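Local coordinates for probable zinc protease PqqL (Escherichia coli, PDB 6OFT), which probably acts as a periplasmic zinc-dependent endopeptidase of the M16 family, and is represented here by its N-terminal half, at residues W120-T125 and S221-N226; M79-G84 and Q111-I116; E353-V358 and I412-L417; V266-E271 and I275-W280. All blocks are in the same frame, centred on the assembly; numbering follows the deposited sequence.

Contact 1: W120-T125 and S221-N226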
loop_
_atom_site.group_PDB
_atom_site.type_symbol
_atom_site.label_atom_id
_atom_site.label_comp_id
_atom_site.label_asym_id
_atom_site.label_seq_id
_atom_site.Cartn_x
_atom_site.Cartn_y
_atom_site.Cartn_z
ATOM N N TRP A 120 -13.407 20.083 -8.893
ATOM C CA TRP A 120 -12.083 19.709 -8.404
ATOM C C TRP A 120 -11.237 19.276 -9.619
ATOM O O TRP A 120 -10.031 19.504 -9.635
ATOM C CB TRP A 120 -12.187 18.555 -7.396
ATOM C CG TRP A 120 -12.620 18.960 -6.016
ATOM C CD1 TRP A 120 -12.580 20.213 -5.469
ATOM C CD2 TRP A 120 -13.129 18.091 -4.998
ATOM N NE1 TRP A 120 -13.013 20.171 -4.161
ATOM C CE2 TRP A 120 -13.338 18.876 -3.840
ATOM C CE3 TRP A 120 -13.402 16.707 -4.940
ATOM C CZ2 TRP A 120 -13.817 18.331 -2.643
ATOM C CZ3 TRP A 120 -13.872 16.170 -3.750
ATOM C CH2 TRP A 120 -14.065 16.976 -2.617
ATOM N N SER A 121 -11.896 18.673 -10.641
ATOM C CA SER A 121 -11.264 18.187 -11.865
ATOM C C SER A 121 -10.542 19.252 -12.706
ATOM O O SER A 121 -9.496 18.931 -13.272
ATOM C CB SER A 121 -12.272 17.439 -12.730
ATOM O OG SER A 121 -12.718 16.267 -12.069
ATOM N N ASN A 122 -11.099 20.486 -12.818
ATOM C CA ASN A 122 -10.522 21.559 -13.654
ATOM C C ASN A 122 -10.854 23.014 -13.230
ATOM O O ASN A 122 -10.475 23.939 -13.954
ATOM C CB ASN A 122 -10.946 21.346 -15.131
ATOM C CG ASN A 122 -12.386 21.707 -15.440
ATOM O OD1 ASN A 122 -13.260 21.789 -14.560
ATOM N ND2 ASN A 122 -12.662 21.955 -16.708
ATOM N N ALA A 123 -11.582 23.232 -12.114
ATOM C CA ALA A 123 -11.995 24.600 -11.765
ATOM C C ALA A 123 -11.522 25.108 -10.386
ATOM O O ALA A 123 -12.067 26.100 -9.893
ATOM C CB ALA A 123 -13.503 24.748 -11.906
ATOM N N ALA A 124 -10.465 24.500 -9.816
ATOM C CA ALA A 124 -9.855 24.975 -8.555
ATOM C C ALA A 124 -9.207 26.339 -8.860
ATOM O O ALA A 124 -8.627 26.495 -9.938
ATOM C CB ALA A 124 -8.802 23.997 -8.076
ATOM N N THR A 125 -9.326 27.319 -7.943
ATOM C CA THR A 125 -8.869 28.697 -8.208
ATOM C C THR A 125 -7.505 29.108 -7.623
ATOM O O THR A 125 -6.911 30.056 -8.152
ATOM C CB THR A 125 -9.938 29.720 -7.780
ATOM O OG1 THR A 125 -10.266 29.521 -6.404
ATOM C CG2 THR A 125 -11.196 29.644 -8.644
ATOM N N SER A 221 -18.763 14.408 -18.284
ATOM C CA SER A 221 -18.503 14.323 -19.721
ATOM C C SER A 221 -18.247 15.696 -20.375
ATOM O O SER A 221 -17.601 15.751 -21.432
ATOM C CB SER A 221 -19.600 13.538 -20.447
ATOM O OG SER A 221 -20.847 14.208 -20.420
ATOM N N LYS A 222 -18.686 16.794 -19.728
ATOM C CA LYS A 222 -18.469 18.147 -20.261
ATOM C C LYS A 222 -17.057 18.708 -19.978
ATOM O O LYS A 222 -16.734 19.793 -20.479
ATOM C CB LYS A 222 -19.564 19.125 -19.812
ATOM C CG LYS A 222 -20.893 18.901 -20.554
ATOM C CD LYS A 222 -21.747 20.177 -20.692
ATOM C CE LYS A 222 -22.657 20.465 -19.515
ATOM N NZ LYS A 222 -23.773 19.483 -19.406
ATOM N N LEU A 223 -16.214 17.978 -19.199
ATOM C CA LEU A 223 -14.832 18.409 -18.932
ATOM C C LEU A 223 -14.073 18.392 -20.273
ATOM O O LEU A 223 -14.169 17.385 -20.985
ATOM C CB LEU A 223 -14.097 17.482 -17.932
ATOM C CG LEU A 223 -14.619 17.371 -16.494
ATOM C CD1 LEU A 223 -13.963 16.199 -15.782
ATOM C CD2 LEU A 223 -14.384 18.644 -15.705
ATOM N N PRO A 224 -13.358 19.486 -20.655
ATOM C CA PRO A 224 -12.632 19.482 -21.945
ATOM C C PRO A 224 -11.641 18.328 -22.078
ATOM O O PRO A 224 -10.980 17.952 -21.099
ATOM C CB PRO A 224 -11.918 20.842 -21.959
ATOM C CG PRO A 224 -12.730 21.702 -21.039
ATOM C CD PRO A 224 -13.186 20.775 -19.951
ATOM N N ALA A 225 -11.536 17.779 -23.296
ATOM C CA ALA A 225 -10.681 16.640 -23.630
ATOM C C ALA A 225 -9.177 16.961 -23.654
ATOM O O ALA A 225 -8.464 16.541 -24.562
ATOM C CB ALA A 225 -11.131 16.009 -24.945
ATOM N N ASN A 226 -8.683 17.667 -22.633
ATOM C CA ASN A 226 -7.257 17.969 -22.537
ATOM C C ASN A 226 -6.516 16.695 -22.106
ATOM O O ASN A 226 -7.082 15.837 -21.409
ATOM C CB ASN A 226 -6.980 19.117 -21.554
ATOM C CG ASN A 226 -7.684 20.428 -21.848
ATOM O OD1 ASN A 226 -8.426 20.962 -21.014
ATOM N ND2 ASN A 226 -7.446 20.996 -23.018
#

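Contact 2: M79-G84 and Q111-I116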
loop_
_atom_site.group_PDB
_atom_site.type_symbol
_atom_site.label_atom_id
_atom_site.label_comp_id
_atom_site.label_asym_id
_atom_site.label_seq_id
_atom_site.Cartn_x
_atom_site.Cartn_y
_atom_site.Cartn_z
ATOM N N MET A 79 -25.064 19.300 3.895
ATOM C CA MET A 79 -25.563 17.965 3.531
ATOM C C MET A 79 -25.160 16.957 4.614
ATOM O O MET A 79 -25.308 15.753 4.419
ATOM C CB MET A 79 -25.015 17.535 2.154
ATOM C CG MET A 79 -25.388 18.493 1.010
ATOM S SD MET A 79 -24.839 17.859 -0.592
ATOM C CE MET A 79 -23.054 18.143 -0.480
ATOM N N GLY A 80 -24.654 17.476 5.739
ATOM C CA GLY A 80 -24.231 16.700 6.901
ATOM C C GLY A 80 -22.969 15.893 6.678
ATOM O O GLY A 80 -22.756 14.870 7.336
ATOM N N LEU A 81 -22.118 16.352 5.764
ATOM C CA LEU A 81 -20.867 15.682 5.404
ATOM C C LEU A 81 -19.680 16.471 5.956
ATOM O O LEU A 81 -19.549 17.667 5.697
ATOM C CB LEU A 81 -20.811 15.458 3.869
ATOM C CG LEU A 81 -22.025 14.697 3.293
ATOM C CD1 LEU A 81 -22.054 14.739 1.745
ATOM C CD2 LEU A 81 -22.064 13.234 3.782
ATOM N N ARG A 82 -18.881 15.817 6.794
ATOM C CA ARG A 82 -17.795 16.451 7.528
ATOM C C ARG A 82 -16.422 16.017 7.070
ATOM O O ARG A 82 -16.182 14.832 6.885
ATOM C CB ARG A 82 -17.977 16.188 9.040
ATOM C CG ARG A 82 -16.973 16.902 9.943
ATOM C CD ARG A 82 -17.581 17.172 11.297
ATOM N NE ARG A 82 -18.504 18.308 11.254
ATOM C CZ ARG A 82 -19.303 18.663 12.255
ATOM N NH1 ARG A 82 -19.302 17.973 13.389
ATOM N NH2 ARG A 82 -20.105 19.710 12.131
ATOM N N PHE A 83 -15.522 16.994 6.903
ATOM C CA PHE A 83 -14.130 16.759 6.529
ATOM C C PHE A 83 -13.465 15.954 7.653
ATOM O O PHE A 83 -13.651 16.261 8.840
ATOM C CB PHE A 83 -13.398 18.097 6.287
ATOM C CG PHE A 83 -11.977 17.900 5.811
ATOM C CD1 PHE A 83 -11.711 17.543 4.490
ATOM C CD2 PHE A 83 -10.912 18.004 6.695
ATOM C CE1 PHE A 83 -10.402 17.312 4.058
ATOM C CE2 PHE A 83 -9.603 17.787 6.259
ATOM C CZ PHE A 83 -9.357 17.435 4.944
ATOM N N GLY A 84 -12.746 14.907 7.269
ATOM C CA GLY A 84 -12.089 14.007 8.212
ATOM C C GLY A 84 -12.963 12.843 8.636
ATOM O O GLY A 84 -12.467 11.910 9.271
ATOM N N GLN A 111 -26.128 14.626 -6.585
ATOM C CA GLN A 111 -25.904 15.571 -7.678
ATOM C C GLN A 111 -24.982 16.725 -7.264
ATOM O O GLN A 111 -24.064 17.089 -8.009
ATOM C CB GLN A 111 -27.258 16.067 -8.226
ATOM C CG GLN A 111 -27.188 17.109 -9.353
ATOM C CD GLN A 111 -26.194 16.789 -10.456
ATOM O OE1 GLN A 111 -26.161 15.675 -11.025
ATOM N NE2 GLN A 111 -25.364 17.783 -10.775
ATOM N N GLN A 112 -25.225 17.288 -6.069
ATOM C CA GLN A 112 -24.427 18.344 -5.513
ATOM C C GLN A 112 -22.973 17.881 -5.324
ATOM O O GLN A 112 -22.059 18.611 -5.708
ATOM C CB GLN A 112 -25.052 18.833 -4.192
ATOM C CG GLN A 112 -24.253 19.918 -3.495
ATOM C CD GLN A 112 -24.219 21.212 -4.263
ATOM O OE1 GLN A 112 -24.983 22.130 -3.981
ATOM N NE2 GLN A 112 -23.308 21.321 -5.231
ATOM N N VAL A 113 -22.761 16.646 -4.775
ATOM C CA VAL A 113 -21.421 16.073 -4.561
ATOM C C VAL A 113 -20.699 15.907 -5.927
ATOM O O VAL A 113 -19.524 16.262 -6.058
ATOM C CB VAL A 113 -21.479 14.748 -3.721
ATOM C CG1 VAL A 113 -20.159 13.993 -3.758
ATOM C CG2 VAL A 113 -21.876 15.024 -2.271
ATOM N N MET A 114 -21.427 15.432 -6.944
ATOM C CA MET A 114 -20.893 15.246 -8.305
ATOM C C MET A 114 -20.461 16.584 -8.932
ATOM O O MET A 114 -19.471 16.623 -9.658
ATOM C CB MET A 114 -21.940 14.568 -9.196
ATOM C CG MET A 114 -22.136 13.085 -8.912
ATOM S SD MET A 114 -20.620 12.089 -8.890
ATOM C CE MET A 114 -20.054 12.261 -10.575
ATOM N N ALA A 115 -21.205 17.666 -8.643
ATOM C CA ALA A 115 -20.919 19.020 -9.135
ATOM C C ALA A 115 -19.601 19.530 -8.531
ATOM O O ALA A 115 -18.803 20.134 -9.251
ATOM C CB ALA A 115 -22.060 19.955 -8.801
ATOM N N ILE A 116 -19.342 19.205 -7.235
ATOM C CA ILE A 116 -18.089 19.525 -6.537
ATOM C C ILE A 116 -16.929 18.737 -7.182
ATOM O O ILE A 116 -15.863 19.310 -7.390
ATOM C CB ILE A 116 -18.200 19.301 -5.000
ATOM C CG1 ILE A 116 -19.175 20.327 -4.353
ATOM C CG2 ILE A 116 -16.819 19.362 -4.325
ATOM C CD1 ILE A 116 -19.597 20.041 -2.926
#

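Contact 3: E353-V358 and I412-L417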
loop_
_atom_site.group_PDB
_atom_site.type_symbol
_atom_site.label_atom_id
_atom_site.label_comp_id
_atom_site.label_asym_id
_atom_site.label_seq_id
_atom_site.Cartn_x
_atom_site.Cartn_y
_atom_site.Cartn_z
ATOM N N GLU A 353 2.973 -31.876 3.922
ATOM C CA GLU A 353 1.864 -31.652 4.866
ATOM C C GLU A 353 1.726 -30.183 5.221
ATOM O O GLU A 353 0.601 -29.705 5.360
ATOM C CB GLU A 353 1.998 -32.472 6.168
ATOM C CG GLU A 353 2.379 -33.934 5.996
ATOM C CD GLU A 353 3.878 -34.147 5.926
ATOM O OE1 GLU A 353 4.552 -33.965 6.965
ATOM O OE2 GLU A 353 4.380 -34.470 4.825
ATOM N N GLU A 354 2.866 -29.475 5.399
ATOM C CA GLU A 354 2.905 -28.056 5.739
ATOM C C GLU A 354 2.301 -27.205 4.609
ATOM O O GLU A 354 1.526 -26.284 4.880
ATOM C CB GLU A 354 4.346 -27.615 5.981
ATOM C CG GLU A 354 4.867 -27.778 7.397
ATOM C CD GLU A 354 6.263 -27.203 7.530
ATOM O OE1 GLU A 354 6.455 -26.268 8.338
ATOM O OE2 GLU A 354 7.162 -27.671 6.795
ATOM N N LEU A 355 2.667 -27.520 3.343
ATOM C CA LEU A 355 2.155 -26.835 2.147
ATOM C C LEU A 355 0.670 -27.168 1.932
ATOM O O LEU A 355 -0.115 -26.259 1.651
ATOM C CB LEU A 355 3.002 -27.169 0.892
ATOM C CG LEU A 355 2.580 -26.469 -0.432
ATOM C CD1 LEU A 355 2.545 -24.918 -0.289
ATOM C CD2 LEU A 355 3.488 -26.886 -1.581
ATOM N N ASP A 356 0.286 -28.454 2.098
ATOM C CA ASP A 356 -1.103 -28.920 1.991
ATOM C C ASP A 356 -2.010 -28.233 3.010
ATOM O O ASP A 356 -3.151 -27.929 2.679
ATOM C CB ASP A 356 -1.213 -30.452 2.137
ATOM C CG ASP A 356 -0.837 -31.268 0.912
ATOM O OD1 ASP A 356 -0.817 -30.698 -0.206
ATOM O OD2 ASP A 356 -0.567 -32.479 1.069
ATOM N N ASP A 357 -1.507 -27.967 4.231
ATOM C CA ASP A 357 -2.290 -27.246 5.239
ATOM C C ASP A 357 -2.455 -25.754 4.884
ATOM O O ASP A 357 -3.524 -25.211 5.109
ATOM C CB ASP A 357 -1.698 -27.407 6.640
ATOM C CG ASP A 357 -2.553 -26.775 7.728
ATOM O OD1 ASP A 357 -3.695 -27.254 7.945
ATOM O OD2 ASP A 357 -2.088 -25.804 8.354
ATOM N N VAL A 358 -1.422 -25.101 4.339
ATOM C CA VAL A 358 -1.506 -23.688 3.929
ATOM C C VAL A 358 -2.568 -23.531 2.818
ATOM O O VAL A 358 -3.470 -22.709 2.961
ATOM C CB VAL A 358 -0.119 -23.078 3.592
ATOM C CG1 VAL A 358 -0.218 -21.920 2.586
ATOM C CG2 VAL A 358 0.566 -22.605 4.865
ATOM N N ILE A 412 2.167 -25.105 -7.615
ATOM C CA ILE A 412 3.036 -24.743 -6.482
ATOM C C ILE A 412 3.362 -26.005 -5.702
ATOM O O ILE A 412 2.461 -26.661 -5.181
ATOM C CB ILE A 412 2.410 -23.625 -5.608
ATOM C CG1 ILE A 412 2.101 -22.375 -6.482
ATOM C CG2 ILE A 412 3.319 -23.279 -4.387
ATOM C CD1 ILE A 412 1.218 -21.348 -5.830
ATOM N N THR A 413 4.643 -26.381 -5.672
ATOM C CA THR A 413 5.080 -27.600 -4.985
ATOM C C THR A 413 6.119 -27.280 -3.933
ATOM O O THR A 413 6.608 -26.155 -3.862
ATOM C CB THR A 413 5.633 -28.641 -5.984
ATOM O OG1 THR A 413 6.779 -28.100 -6.640
ATOM C CG2 THR A 413 4.589 -29.128 -6.991
ATOM N N VAL A 414 6.470 -28.288 -3.124
ATOM C CA VAL A 414 7.524 -28.212 -2.126
ATOM C C VAL A 414 8.850 -27.958 -2.879
ATOM O O VAL A 414 9.691 -27.204 -2.394
ATOM C CB VAL A 414 7.506 -29.531 -1.315
ATOM C CG1 VAL A 414 8.894 -29.959 -0.863
ATOM C CG2 VAL A 414 6.542 -29.413 -0.138
ATOM N N GLN A 415 8.982 -28.523 -4.105
ATOM C CA GLN A 415 10.155 -28.346 -4.975
ATOM C C GLN A 415 10.197 -26.962 -5.611
ATOM O O GLN A 415 11.281 -26.377 -5.703
ATOM C CB GLN A 415 10.227 -29.442 -6.062
ATOM C CG GLN A 415 10.511 -30.838 -5.492
ATOM C CD GLN A 415 9.272 -31.546 -5.000
ATOM O OE1 GLN A 415 8.135 -31.110 -5.210
ATOM N NE2 GLN A 415 9.463 -32.654 -4.317
ATOM N N SER A 416 9.037 -26.428 -6.052
ATOM C CA SER A 416 9.001 -25.089 -6.670
ATOM C C SER A 416 9.318 -24.000 -5.633
ATOM O O SER A 416 10.009 -23.024 -5.938
ATOM C CB SER A 416 7.678 -24.839 -7.397
ATOM O OG SER A 416 6.591 -24.544 -6.534
ATOM N N LEU A 417 8.859 -24.209 -4.394
ATOM C CA LEU A 417 9.126 -23.300 -3.284
ATOM C C LEU A 417 10.583 -23.388 -2.795
ATOM O O LEU A 417 11.135 -22.377 -2.353
ATOM C CB LEU A 417 8.145 -23.546 -2.130
ATOM C CG LEU A 417 6.671 -23.195 -2.376
ATOM C CD1 LEU A 417 5.874 -23.372 -1.112
ATOM C CD2 LEU A 417 6.487 -21.747 -2.903
#

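Contact 4: V266-E271 and I275-W280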
loop_
_atom_site.group_PDB
_atom_site.type_symbol
_atom_site.label_atom_id
_atom_site.label_comp_id
_atom_site.label_asym_id
_atom_site.label_seq_id
_atom_site.Cartn_x
_atom_site.Cartn_y
_atom_site.Cartn_z
ATOM N N VAL A 266 6.027 -8.312 -9.166
ATOM C CA VAL A 266 5.261 -8.587 -10.386
ATOM C C VAL A 266 3.809 -8.168 -10.192
ATOM O O VAL A 266 3.239 -8.303 -9.102
ATOM C CB VAL A 266 5.426 -10.036 -10.951
ATOM C CG1 VAL A 266 4.469 -11.041 -10.286
ATOM C CG2 VAL A 266 5.278 -10.059 -12.476
ATOM N N GLN A 267 3.249 -7.584 -11.232
ATOM C CA GLN A 267 1.855 -7.161 -11.267
ATOM C C GLN A 267 1.054 -8.413 -11.648
ATOM O O GLN A 267 1.422 -9.089 -12.609
ATOM C CB GLN A 267 1.671 -6.069 -12.339
ATOM C CG GLN A 267 2.533 -4.829 -12.116
ATOM C CD GLN A 267 1.889 -3.853 -11.172
ATOM O OE1 GLN A 267 1.868 -4.047 -9.948
ATOM N NE2 GLN A 267 1.356 -2.775 -11.734
ATOM N N VAL A 268 0.003 -8.745 -10.884
ATOM C CA VAL A 268 -0.825 -9.919 -11.178
ATOM C C VAL A 268 -1.841 -9.564 -12.289
ATOM O O VAL A 268 -2.881 -8.953 -12.018
ATOM C CB VAL A 268 -1.474 -10.564 -9.910
ATOM C CG1 VAL A 268 -2.366 -11.752 -10.276
ATOM C CG2 VAL A 268 -0.418 -10.991 -8.899
ATOM N N ASN A 269 -1.512 -9.925 -13.539
ATOM C CA ASN A 269 -2.394 -9.674 -14.686
ATOM C C ASN A 269 -2.614 -10.923 -15.565
ATOM O O ASN A 269 -3.404 -10.864 -16.511
ATOM C CB ASN A 269 -1.935 -8.451 -15.521
ATOM C CG ASN A 269 -0.489 -8.456 -15.936
ATOM O OD1 ASN A 269 0.024 -9.420 -16.512
ATOM N ND2 ASN A 269 0.195 -7.356 -15.660
ATOM N N ASP A 270 -1.941 -12.050 -15.232
ATOM C CA ASP A 270 -2.056 -13.317 -15.948
ATOM C C ASP A 270 -1.790 -14.512 -15.018
ATOM O O ASP A 270 -1.505 -14.313 -13.832
ATOM C CB ASP A 270 -1.187 -13.337 -17.234
ATOM C CG ASP A 270 0.323 -13.274 -17.062
ATOM O OD1 ASP A 270 0.796 -13.332 -15.911
ATOM O OD2 ASP A 270 1.035 -13.196 -18.090
ATOM N N GLU A 271 -1.872 -15.742 -15.554
ATOM C CA GLU A 271 -1.708 -16.995 -14.796
ATOM C C GLU A 271 -0.309 -17.196 -14.210
ATOM O O GLU A 271 -0.204 -17.550 -13.037
ATOM C CB GLU A 271 -2.146 -18.199 -15.631
ATOM C CG GLU A 271 -3.622 -18.109 -15.957
ATOM C CD GLU A 271 -4.322 -19.330 -16.517
ATOM O OE1 GLU A 271 -3.655 -20.353 -16.789
ATOM O OE2 GLU A 271 -5.557 -19.248 -16.696
ATOM N N ILE A 275 0.746 -17.058 -10.116
ATOM C CA ILE A 275 1.525 -18.125 -9.479
ATOM C C ILE A 275 2.743 -17.545 -8.762
ATOM O O ILE A 275 3.005 -17.936 -7.627
ATOM C CB ILE A 275 1.905 -19.265 -10.477
ATOM C CG1 ILE A 275 0.658 -20.053 -10.933
ATOM C CG2 ILE A 275 2.967 -20.215 -9.873
ATOM C CD1 ILE A 275 0.819 -20.759 -12.284
ATOM N N GLU A 276 3.489 -16.636 -9.425
ATOM C CA GLU A 276 4.679 -15.981 -8.856
ATOM C C GLU A 276 4.339 -15.282 -7.539
ATOM O O GLU A 276 5.058 -15.468 -6.557
ATOM C CB GLU A 276 5.305 -15.004 -9.865
ATOM C CG GLU A 276 6.447 -14.154 -9.313
ATOM C CD GLU A 276 7.828 -14.404 -9.892
ATOM O OE1 GLU A 276 7.928 -14.686 -11.107
ATOM O OE2 GLU A 276 8.815 -14.299 -9.128
ATOM N N GLN A 277 3.238 -14.509 -7.509
ATOM C CA GLN A 277 2.812 -13.786 -6.302
ATOM C C GLN A 277 2.383 -14.772 -5.230
ATOM O O GLN A 277 2.698 -14.564 -4.060
ATOM C CB GLN A 277 1.671 -12.789 -6.619
ATOM C CG GLN A 277 1.300 -11.819 -5.463
ATOM C CD GLN A 277 0.359 -12.363 -4.391
ATOM O OE1 GLN A 277 -0.262 -13.422 -4.530
ATOM N NE2 GLN A 277 0.219 -11.636 -3.283
ATOM N N ALA A 278 1.639 -15.826 -5.620
ATOM C CA ALA A 278 1.163 -16.853 -4.686
ATOM C C ALA A 278 2.332 -17.607 -4.019
ATOM O O ALA A 278 2.227 -17.980 -2.857
ATOM C CB ALA A 278 0.243 -17.833 -5.400
ATOM N N GLU A 279 3.432 -17.818 -4.748
ATOM C CA GLU A 279 4.620 -18.488 -4.204
ATOM C C GLU A 279 5.327 -17.623 -3.154
ATOM O O GLU A 279 5.729 -18.168 -2.132
ATOM C CB GLU A 279 5.584 -18.934 -5.310
ATOM C CG GLU A 279 5.048 -20.126 -6.091
ATOM C CD GLU A 279 6.030 -20.816 -7.015
ATOM O OE1 GLU A 279 6.938 -20.138 -7.542
ATOM O OE2 GLU A 279 5.876 -22.038 -7.233
ATOM N N TRP A 280 5.451 -16.287 -3.376
ATOM C CA TRP A 280 6.067 -15.407 -2.362
ATOM C C TRP A 280 5.192 -15.334 -1.122
ATOM O O TRP A 280 5.716 -15.365 -0.017
ATOM C CB TRP A 280 6.356 -13.982 -2.881
ATOM C CG TRP A 280 7.423 -13.892 -3.929
ATOM C CD1 TRP A 280 7.289 -13.374 -5.184
ATOM C CD2 TRP A 280 8.779 -14.364 -3.829
ATOM N NE1 TRP A 280 8.474 -13.496 -5.876
ATOM C CE2 TRP A 280 9.403 -14.106 -5.071
ATOM C CE3 TRP A 280 9.531 -14.983 -2.804
ATOM C CZ2 TRP A 280 10.746 -14.435 -5.318
ATOM C CZ3 TRP A 280 10.848 -15.335 -3.055
ATOM C CH2 TRP A 280 11.450 -15.049 -4.292
#

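Contact 1: W120-T125 and S221-N226
Near the C-terminal end of helix 107-122 of the N-terminal M16 alpha/beta domain, S121 and N122 meet L223 and P224 of the loop that follows helix 209-220. The contact is small, burying 154 Å² in all, and joins two elements nearly a hundred residues apart in sequence. L223, itself buried, lays its forked end on S121, CD2 also reaching N122. One prong, CD1, lies 3.7 Å from S121 CB, and CD2 lies 3.8 Å from the same CB, so that the fork straddles this carbon. The hydroxyl of S121 is turned beside its own backbone N (chi1 -65°), where OG bonds to F117 O one helical turn back; the serine therefore offers L223 mainly its CB. CD2 also rests against the N122 side chain, 3.7 Å from its CG, and P224, with its ring CD, lies beside that same side chain. N122 and P224 form the exposed margin over the buried S121-L223 pair. Shortening L223 to an alanine would remove both prongs, which would probably open a gap against S121 CB and take away the cover CD2 gives the N122 side chain. Polar fastening comes from around the contact: L223 O accepts from N16 ND2, and the hydroxyl of Y190 bonds to both W120 O and A124 N. Beyond P224 the loop folds through an inverse gamma turn centred on A225, closed by a weak bond of 2.8 Å from N226 N to P224 O.

Contact 2: M79-G84 and Q111-I116
A Schellman motif ends helix 71-77, and just around it M79 and L81 lay their side chains on Q112 and V113 of helix 107-122. G80, with positive phi, is the C-prime residue: L81 N bonds back to F76 O and G80 N to E77 O. The reversal sets M79 and L81 toward the same helix. M79 runs extended through chi2 (-175°) and then bends at chi3 (-74°), which swings its methyl across the helix surface. Its sulfur SD sits 3.6 Å from Q112 CG, the two chains crossing at about a right angle, while CE reaches V113 CG2 at 3.8 Å. Q112 meets it with the aliphatic part of its chain: CG stands opposite the backbone N (chi1 178°), and a bend at chi2 follows. With an alanine here, SD and CE would be gone, and Q112 CG and V113 CG2 would probably lose their cover on this side. L81 comes in beside M79 and also packs on L102 of strand 96-103, as does V113, so loop, helix and sheet share one apolar cluster. V113 CG2 is the common point, taking L81 CD1 at 4.0 Å as well as the M79 methyl.

Contact 3: E353-V358 and I412-L417
The N-terminal capping box of helix 414-425 is met by L355 of helix 352-371, which drives its isobutyl end into the turn where the second helix begins. Apolar contact carries the pairing. L355 CG is trans to the backbone N (chi1 -178°), which sends both methyls across the gap. CD1 meets L417 CD1 tip to tip at 3.8 Å, one turn into the helix. CD2 instead lies against main chain, 3.6 Å from both T413 C and V414 N, with V414 CG2 at its margin, 4.2 Å away. I412 adds its CG2 more distantly to CD1. Two side-chain hydrogen bonds make the box, and they are reciprocal: S416 N gives to T413 OG1 (2.9 Å), and T413 N gives to S416 OG at 2.8 Å with an N-H...O angle of 164°. They fix the backbone on which CD2 rests. Charged and polar partners lie further out. S416 OG has a second bond, to E279 OE2 of helix 271-296, and E354 OE2 forms a salt bridge with R290 of that same helix. Just before helix 414-425, I412 O accepts from K359 NZ, and L355 CD2 comes within 3.8 Å of this same oxygen.

Contact 4: V266-E271 and I275-W280
The flat carbonyl of E271 receives I275 N, which gives its hydrogen to E271 O at 3.1 Å, the ordinary helical bond of the first turn. The same oxygen is also touched by the I275 side chain, CG1 at 3.4 Å and CD1 at 3.5 Å. The E271 carboxylate leads away from I275 and makes a salt bridge with R407 through OE2. Of the other planar groups, the carboxylate of E276 takes a weak bond from the indole, W280 NE1 to E276 OE2 at 3.4 Å, and has K420 as a long, weak ion-pair partner. W280 itself packs on L424 and on Q318 and L320 of strand 317-326. The segments span the N-terminal turns of helix 271-296, where D270 is the N-cap, its side chain capping a backbone N of the first turn, and OD1 bonds S273 OG. The chain leading in from strand 256-264 is folded back over these turns. V266 places CG1 between its backbone N and carbonyl carbon (chi1 85°), and this methyl lies 3.8 Å from E276 CG. V268 CG2 presses on Q277 CB at 3.6 Å, their chains at about a right angle; Q277 then bends at chi2 and carries its amide away from the valine.

Overall arrangement
From the N terminus, contact 2 comes first, closing a short loop that runs through strands 87-91 and 96-103 back to helix 107-122. Contact 1 opens where that helix ends and closes a longer, mostly helical excursion at 221-226, tying the insulinase region to the loop after helix 209-220, in the inactive-domain region. Contact 4 is the tightest closure, folding the approach to helix 271-296 onto its own first turns. Contact 3 closes last, across a stretch of helices without strands. The four loops follow in series; none nests or crosses. Contacts 1 and 2 share helix 107-122, whereas contacts 3 and 4 touch each other, far from contacts 1 and 2, I412 CD1 lying 3.7 Å from A278 CB.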